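Local structure of pirin-like protein YHAK (Escherichia coli, 2VEC) at residues 86-91 with 113-118; 80-85 with 137-142. The protein is a monomeric cytoplasmic bicupin of the pirin family, assigned to a redox-sensitive enterobacterial subclass, and lacks quercetin 2,3-dioxygenase activity. One frame throughout, in Å; residues are numbered along the deposited sequence.

Interaction 1. Residues 86-91 with 113-118; sequences DILNVI and ALLLST
The first torsion of D86 (chi1 -68°) sets its carboxylate anti to its own carbonyl carbon, and from there OD1 reaches past S117 to T118. L115 differs: its CG is anti to the backbone N (chi1 179°), and its CD1 branch turns toward the neighbouring strand. D86 OD1 accepts the backbone N-H of T118 at 3.1 Å from N. This bond is bent, and the donor stands above the carboxylate plane. The same oxygen forms a salt bridge with R179, and OD2 is hydrogen-bonded to Q180, so both carboxylate oxygens of this buried aspartate are engaged. L115 CD1 lies 3.5 Å from I87 O and 4.0 Å from L88 CB.

The backbones of 86-91 and 113-116 are antiparallel neighbours in the six-stranded sheet of the N-terminal cupin domain. I87 with L116 and N89 with L114 are the hydrogen-bonded pairs, two bonds each. The I87 N to L116 O bond is nearly straight, at 174° about the hydrogen. L88 with L115 and V90 with A113 are the non-hydrogen-bonded pairs.

Side chains alternate between the faces of the sheet. I87, N89, L114 and L116 share one face, where N89 and L114 also touch Y98 of strand 95-100 in the opposing sheet. N89 and L114 lie side by side and point the same way, with N89 ND2 4.0 Å from L114 CD2. The amide oxygen of N89 accepts from Q139 NE2. L88, V90, A113 and L115 occupy the other face, and V90 CG2 comes within 4.3 Å of A113 CB.

Interaction 2. Residues 80-85 with 137-142; sequences RTYPKV and RMQLWL
The indole of W141 is met by four side chains of the 80-85 loop. The tight part lies where the loop enters strand 85-93. There V85 is buried beside strand 137-142, and its CA makes a CA-H...O contact with L142 O at 3.1 Å. V85 CG2 also packs obliquely against the indole, 3.8 Å from W141 CE3. Y82 completes this inner part with a T-shaped (edge-to-face) stack. Its ring edge is turned to one face of the indole, with the planes at 82°. Y82 CE1 approaches W141 CZ2 to 3.8 Å.

The solvent side is made by the exposed residues R80 and P83, which bury less surface though their atoms come as near. P83 CD touches W141 CZ3 at 3.8 Å. R80 meets the far edge of the six-membered ring, with NH1 3.7 Å from W141 CH2. The guanidinium stands nearly perpendicular to the indole and turns its own face to that edge. This is therefore not a cation-pi stack over the aromatic face. A bend at chi3 (-60°) turns the arginine back on its own loop, where NE and NH2 both grip T81 O.

The segments share no direct hydrogen bond. Instead one water lies between Y82 OH and Q139, donating to OE1 at 2.9 Å. W141 NE1 also donates to Q139 OE1, at 2.7 Å and almost straight (165°), from above the amide plane. N67 ND2 is a further donor to this oxygen. Three donors on one amide oxygen should hold the Q139 amide firmly. Through it the indole N-H of W141 is satisfied, while its carbons meet Y82, P83 and V85 by apolar contact and R80 at the edge of the six-membered ring.

Overall arrangement
From the N terminus, the chain leaves strand 76-80 through the 80-85 loop and runs straight into strand 85-93, so the first segments of the two interactions are consecutive. Interaction 1 closes first, when the chain returns in strand 112-116; 21 residues separate its two segments. Interaction 2 closes later, with strand 135-143, and the loop of interaction 1 is nested inside its own. In the sheet, strand 85-93 lies between 112-116 and 135-143. A probable V90 N to M138 O hydrogen bond and packing of I87 CD1 on W141 CD1 join the two contacts. T118 OG1 also probably bonds to V85 O, tying the end of 113-118 to the 80-85 loop.

Interaction 1. Residues 86-91 with 113-118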
loop_
_atom_site.group_PDB
_atom_site.type_symbol
_atom_site.label_atom_id
_atom_site.label_comp_id
_atom_site.label_asym_id
_atom_site.label_seq_id
_atom_site.Cartn_x
_atom_site.Cartn_y
_atom_site.Cartn_z
ATOM N N ASP A 86 7.733 -2.357 -8.963
ATOM C CA ASP A 86 7.227 -3.527 -8.263
ATOM C C ASP A 86 5.861 -3.204 -7.751
ATOM O O ASP A 86 5.546 -2.039 -7.481
ATOM C CB ASP A 86 8.138 -3.878 -7.103
ATOM C CG ASP A 86 9.499 -4.392 -7.595
ATOM O OD1 ASP A 86 9.572 -4.909 -8.741
ATOM O OD2 ASP A 86 10.476 -4.278 -6.841
ATOM N N ILE A 87 5.057 -4.252 -7.599
ATOM C CA ILE A 87 3.622 -4.077 -7.326
ATOM C C ILE A 87 3.325 -4.685 -5.979
ATOM O O ILE A 87 3.636 -5.849 -5.747
ATOM C CB ILE A 87 2.780 -4.826 -8.411
ATOM C CG1 ILE A 87 3.132 -4.372 -9.845
ATOM C CG2 ILE A 87 1.276 -4.733 -8.142
ATOM C CD1 ILE A 87 3.033 -2.899 -10.086
ATOM N N LEU A 88 2.706 -3.927 -5.089
ATOM C CA LEU A 88 2.293 -4.496 -3.816
ATOM C C LEU A 88 0.798 -4.374 -3.688
ATOM O O LEU A 88 0.267 -3.254 -3.738
ATOM C CB LEU A 88 2.999 -3.755 -2.680
ATOM C CG LEU A 88 3.051 -4.404 -1.283
ATOM C CD1 LEU A 88 4.260 -3.883 -0.501
ATOM C CD2 LEU A 88 1.736 -4.130 -0.521
ATOM N N ASN A 89 0.118 -5.516 -3.527
ATOM C CA ASN A 89 -1.322 -5.576 -3.420
ATOM C C ASN A 89 -1.731 -5.909 -1.992
ATOM O O ASN A 89 -1.145 -6.804 -1.347
ATOM C CB ASN A 89 -1.912 -6.660 -4.376
ATOM C CG ASN A 89 -1.687 -6.316 -5.865
ATOM O OD1 ASN A 89 -1.635 -5.147 -6.237
ATOM N ND2 ASN A 89 -1.452 -7.318 -6.681
ATOM N N VAL A 90 -2.734 -5.207 -1.502
ATOM C CA VAL A 90 -3.287 -5.485 -0.215
ATOM C C VAL A 90 -4.727 -5.842 -0.534
ATOM O O VAL A 90 -5.494 -5.006 -1.023
ATOM C CB VAL A 90 -3.216 -4.244 0.692
ATOM C CG1 VAL A 90 -3.918 -4.496 2.061
ATOM C CG2 VAL A 90 -1.746 -3.797 0.856
ATOM N N ILE A 91 -5.049 -7.109 -0.354
ATOM C CA ILE A 91 -6.423 -7.572 -0.577
ATOM C C ILE A 91 -7.309 -7.149 0.581
ATOM O O ILE A 91 -7.105 -7.564 1.716
ATOM C CB ILE A 91 -6.531 -9.080 -0.741
ATOM C CG1 ILE A 91 -5.451 -9.615 -1.703
ATOM C CG2 ILE A 91 -7.944 -9.436 -1.273
ATOM C CD1 ILE A 91 -5.481 -8.989 -3.096
ATOM N N ALA A 113 -1.231 -9.370 2.087
ATOM C CA ALA A 113 -0.503 -8.461 1.216
ATOM C C ALA A 113 0.442 -9.290 0.327
ATOM O O ALA A 113 1.049 -10.289 0.775
ATOM C CB ALA A 113 0.290 -7.422 2.068
ATOM N N LEU A 114 0.558 -8.881 -0.925
ATOM C CA LEU A 114 1.316 -9.626 -1.925
ATOM C C LEU A 114 2.305 -8.656 -2.565
ATOM O O LEU A 114 1.884 -7.575 -2.993
ATOM C CB LEU A 114 0.326 -10.138 -2.983
ATOM C CG LEU A 114 0.804 -10.606 -4.370
ATOM C CD1 LEU A 114 1.664 -11.885 -4.263
ATOM C CD2 LEU A 114 -0.385 -10.906 -5.227
ATOM N N LEU A 115 3.567 -9.053 -2.687
ATOM C CA LEU A 115 4.531 -8.275 -3.450
ATOM C C LEU A 115 4.969 -9.035 -4.716
ATOM O O LEU A 115 5.427 -10.175 -4.651
ATOM C CB LEU A 115 5.759 -7.913 -2.591
ATOM C CG LEU A 115 6.840 -7.110 -3.325
ATOM C CD1 LEU A 115 6.402 -5.649 -3.569
ATOM C CD2 LEU A 115 8.177 -7.116 -2.580
ATOM N N LEU A 116 4.807 -8.410 -5.875
ATOM C CA LEU A 116 5.346 -8.967 -7.127
ATOM C C LEU A 116 6.526 -8.121 -7.536
ATOM O O LEU A 116 6.358 -6.927 -7.787
ATOM C CB LEU A 116 4.254 -8.938 -8.215
ATOM C CG LEU A 116 2.960 -9.667 -7.846
ATOM C CD1 LEU A 116 1.886 -9.399 -8.904
ATOM C CD2 LEU A 116 3.261 -11.170 -7.753
ATOM N N SER A 117 7.706 -8.736 -7.591
ATOM C CA SER A 117 8.945 -8.033 -7.981
ATOM C C SER A 117 9.039 -8.332 -9.446
ATOM O O SER A 117 9.396 -9.450 -9.824
ATOM C CB SER A 117 10.145 -8.564 -7.206
ATOM O OG SER A 117 9.984 -8.176 -5.843
ATOM N N THR A 118 8.596 -7.379 -10.266
ATOM C CA THR A 118 8.285 -7.691 -11.663
ATOM C C THR A 118 9.547 -7.694 -12.510
ATOM O O THR A 118 10.583 -7.124 -12.118
ATOM C CB THR A 118 7.243 -6.728 -12.275
ATOM O OG1 THR A 118 7.814 -5.428 -12.386
ATOM C CG2 THR A 118 5.978 -6.650 -11.403
#

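Interaction 2. Residues 80-85 with 137-142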
loop_
_atom_site.group_PDB
_atom_site.type_symbol
_atom_site.label_atom_id
_atom_site.label_comp_id
_atom_site.label_asym_id
_atom_site.label_seq_id
_atom_site.Cartn_x
_atom_site.Cartn_y
_atom_site.Cartn_z
ATOM N N ARG A 80 -0.818 -7.472 -18.649
ATOM C CA ARG A 80 -0.108 -6.230 -18.926
ATOM C C ARG A 80 1.339 -6.300 -18.443
ATOM O O ARG A 80 1.673 -7.036 -17.503
ATOM C CB ARG A 80 -0.817 -5.026 -18.277
ATOM C CG ARG A 80 -0.835 -5.030 -16.731
ATOM C CD ARG A 80 -1.033 -3.630 -16.140
ATOM N NE ARG A 80 0.050 -2.740 -16.563
ATOM C CZ ARG A 80 -0.010 -1.416 -16.546
ATOM N NH1 ARG A 80 -1.102 -0.813 -16.105
ATOM N NH2 ARG A 80 1.031 -0.697 -16.982
ATOM N N THR A 81 2.192 -5.536 -19.109
ATOM C CA THR A 81 3.554 -5.361 -18.652
ATOM C C THR A 81 3.559 -4.162 -17.705
ATOM O O THR A 81 2.588 -3.403 -17.649
ATOM C CB THR A 81 4.544 -5.138 -19.824
ATOM O OG1 THR A 81 4.265 -3.885 -20.462
ATOM C CG2 THR A 81 4.465 -6.288 -20.854
ATOM N N TYR A 82 4.628 -4.022 -16.933
ATOM C CA TYR A 82 4.752 -2.918 -15.997
ATOM C C TYR A 82 6.040 -2.142 -16.302
ATOM O O TYR A 82 7.027 -2.732 -16.756
ATOM C CB TYR A 82 4.781 -3.444 -14.561
ATOM C CG TYR A 82 3.446 -3.931 -14.050
ATOM C CD1 TYR A 82 2.413 -3.035 -13.792
ATOM C CD2 TYR A 82 3.220 -5.283 -13.806
ATOM C CE1 TYR A 82 1.193 -3.461 -13.326
ATOM C CE2 TYR A 82 1.981 -5.732 -13.323
ATOM C CZ TYR A 82 0.978 -4.810 -13.086
ATOM O OH TYR A 82 -0.246 -5.228 -12.609
ATOM N N PRO A 83 6.033 -0.816 -16.068
ATOM C CA PRO A 83 7.190 0.033 -16.374
ATOM C C PRO A 83 8.244 0.171 -15.253
ATOM O O PRO A 83 8.282 1.231 -14.604
ATOM C CB PRO A 83 6.526 1.398 -16.593
ATOM C CG PRO A 83 5.383 1.402 -15.624
ATOM C CD PRO A 83 4.893 -0.028 -15.552
ATOM N N LYS A 84 9.090 -0.831 -15.024
ATOM C CA LYS A 84 10.189 -0.749 -14.002
ATOM C C LYS A 84 9.663 -0.366 -12.607
ATOM O O LYS A 84 10.156 0.550 -11.960
ATOM C CB LYS A 84 11.347 0.181 -14.415
ATOM C CG LYS A 84 12.238 -0.390 -15.531
ATOM C CD LYS A 84 13.426 0.506 -15.906
ATOM C CE LYS A 84 14.132 -0.090 -17.142
ATOM N NZ LYS A 84 15.271 0.707 -17.704
ATOM N N VAL A 85 8.650 -1.101 -12.175
ATOM C CA VAL A 85 8.044 -0.903 -10.868
ATOM C C VAL A 85 7.720 -2.273 -10.283
ATOM O O VAL A 85 7.486 -3.226 -11.032
ATOM C CB VAL A 85 6.718 -0.092 -10.926
ATOM C CG1 VAL A 85 6.992 1.389 -11.285
ATOM C CG2 VAL A 85 5.685 -0.748 -11.903
ATOM N N ARG A 137 -9.149 -4.431 -3.804
ATOM C CA ARG A 137 -7.767 -4.490 -3.397
ATOM C C ARG A 137 -7.080 -3.164 -3.633
ATOM O O ARG A 137 -7.431 -2.448 -4.568
ATOM C CB ARG A 137 -7.024 -5.624 -4.083
ATOM C CG ARG A 137 -6.942 -5.548 -5.580
ATOM C CD ARG A 137 -5.586 -5.049 -5.989
ATOM N NE ARG A 137 -5.584 -4.892 -7.449
ATOM C CZ ARG A 137 -5.744 -3.735 -8.073
ATOM N NH1 ARG A 137 -5.899 -2.620 -7.372
ATOM N NH2 ARG A 137 -5.719 -3.701 -9.398
ATOM N N MET A 138 -6.128 -2.849 -2.770
ATOM C CA MET A 138 -5.363 -1.612 -2.893
ATOM C C MET A 138 -4.020 -2.042 -3.466
ATOM O O MET A 138 -3.568 -3.167 -3.224
ATOM C CB MET A 138 -5.218 -0.966 -1.536
ATOM C CG MET A 138 -4.253 0.222 -1.511
ATOM S SD MET A 138 -4.498 1.240 -0.043
ATOM C CE MET A 138 -6.107 1.998 -0.361
ATOM N N GLN A 139 -3.438 -1.192 -4.295
ATOM C CA GLN A 139 -2.224 -1.569 -5.041
ATOM C C GLN A 139 -1.320 -0.388 -5.013
ATOM O O GLN A 139 -1.790 0.747 -5.227
ATOM C CB GLN A 139 -2.606 -1.959 -6.479
ATOM C CG GLN A 139 -1.398 -2.264 -7.361
ATOM C CD GLN A 139 -1.789 -2.723 -8.731
ATOM O OE1 GLN A 139 -1.836 -1.925 -9.658
ATOM N NE2 GLN A 139 -2.087 -4.008 -8.874
ATOM N N LEU A 140 -0.039 -0.626 -4.703
ATOM C CA LEU A 140 1.001 0.388 -4.730
ATOM C C LEU A 140 1.993 0.002 -5.833
ATOM O O LEU A 140 2.255 -1.199 -6.006
ATOM C CB LEU A 140 1.762 0.355 -3.379
ATOM C CG LEU A 140 1.201 1.012 -2.109
ATOM C CD1 LEU A 140 -0.215 0.583 -1.753
ATOM C CD2 LEU A 140 2.152 0.703 -0.936
ATOM N N TRP A 141 2.528 0.968 -6.589
ATOM C CA TRP A 141 3.681 0.710 -7.469
ATOM C C TRP A 141 4.871 1.508 -6.927
ATOM O O TRP A 141 4.721 2.722 -6.683
ATOM C CB TRP A 141 3.452 1.210 -8.910
ATOM C CG TRP A 141 2.301 0.625 -9.698
ATOM C CD1 TRP A 141 1.254 -0.168 -9.242
ATOM C CD2 TRP A 141 2.047 0.864 -11.068
ATOM N NE1 TRP A 141 0.390 -0.440 -10.277
ATOM C CE2 TRP A 141 0.863 0.173 -11.413
ATOM C CE3 TRP A 141 2.726 1.593 -12.067
ATOM C CZ2 TRP A 141 0.333 0.212 -12.705
ATOM C CZ3 TRP A 141 2.186 1.610 -13.366
ATOM C CH2 TRP A 141 1.025 0.927 -13.667
ATOM N N LEU A 142 6.036 0.850 -6.759
ATOM C CA LEU A 142 7.291 1.537 -6.346
ATOM C C LEU A 142 8.276 1.376 -7.484
ATOM O O LEU A 142 8.353 0.272 -8.063
ATOM C CB LEU A 142 7.903 0.843 -5.115
ATOM C CG LEU A 142 6.981 0.888 -3.876
ATOM C CD1 LEU A 142 7.577 0.010 -2.714
ATOM C CD2 LEU A 142 6.886 2.322 -3.423
HETATM O O HOH W 1 -2.078 -3.126 -12.236
#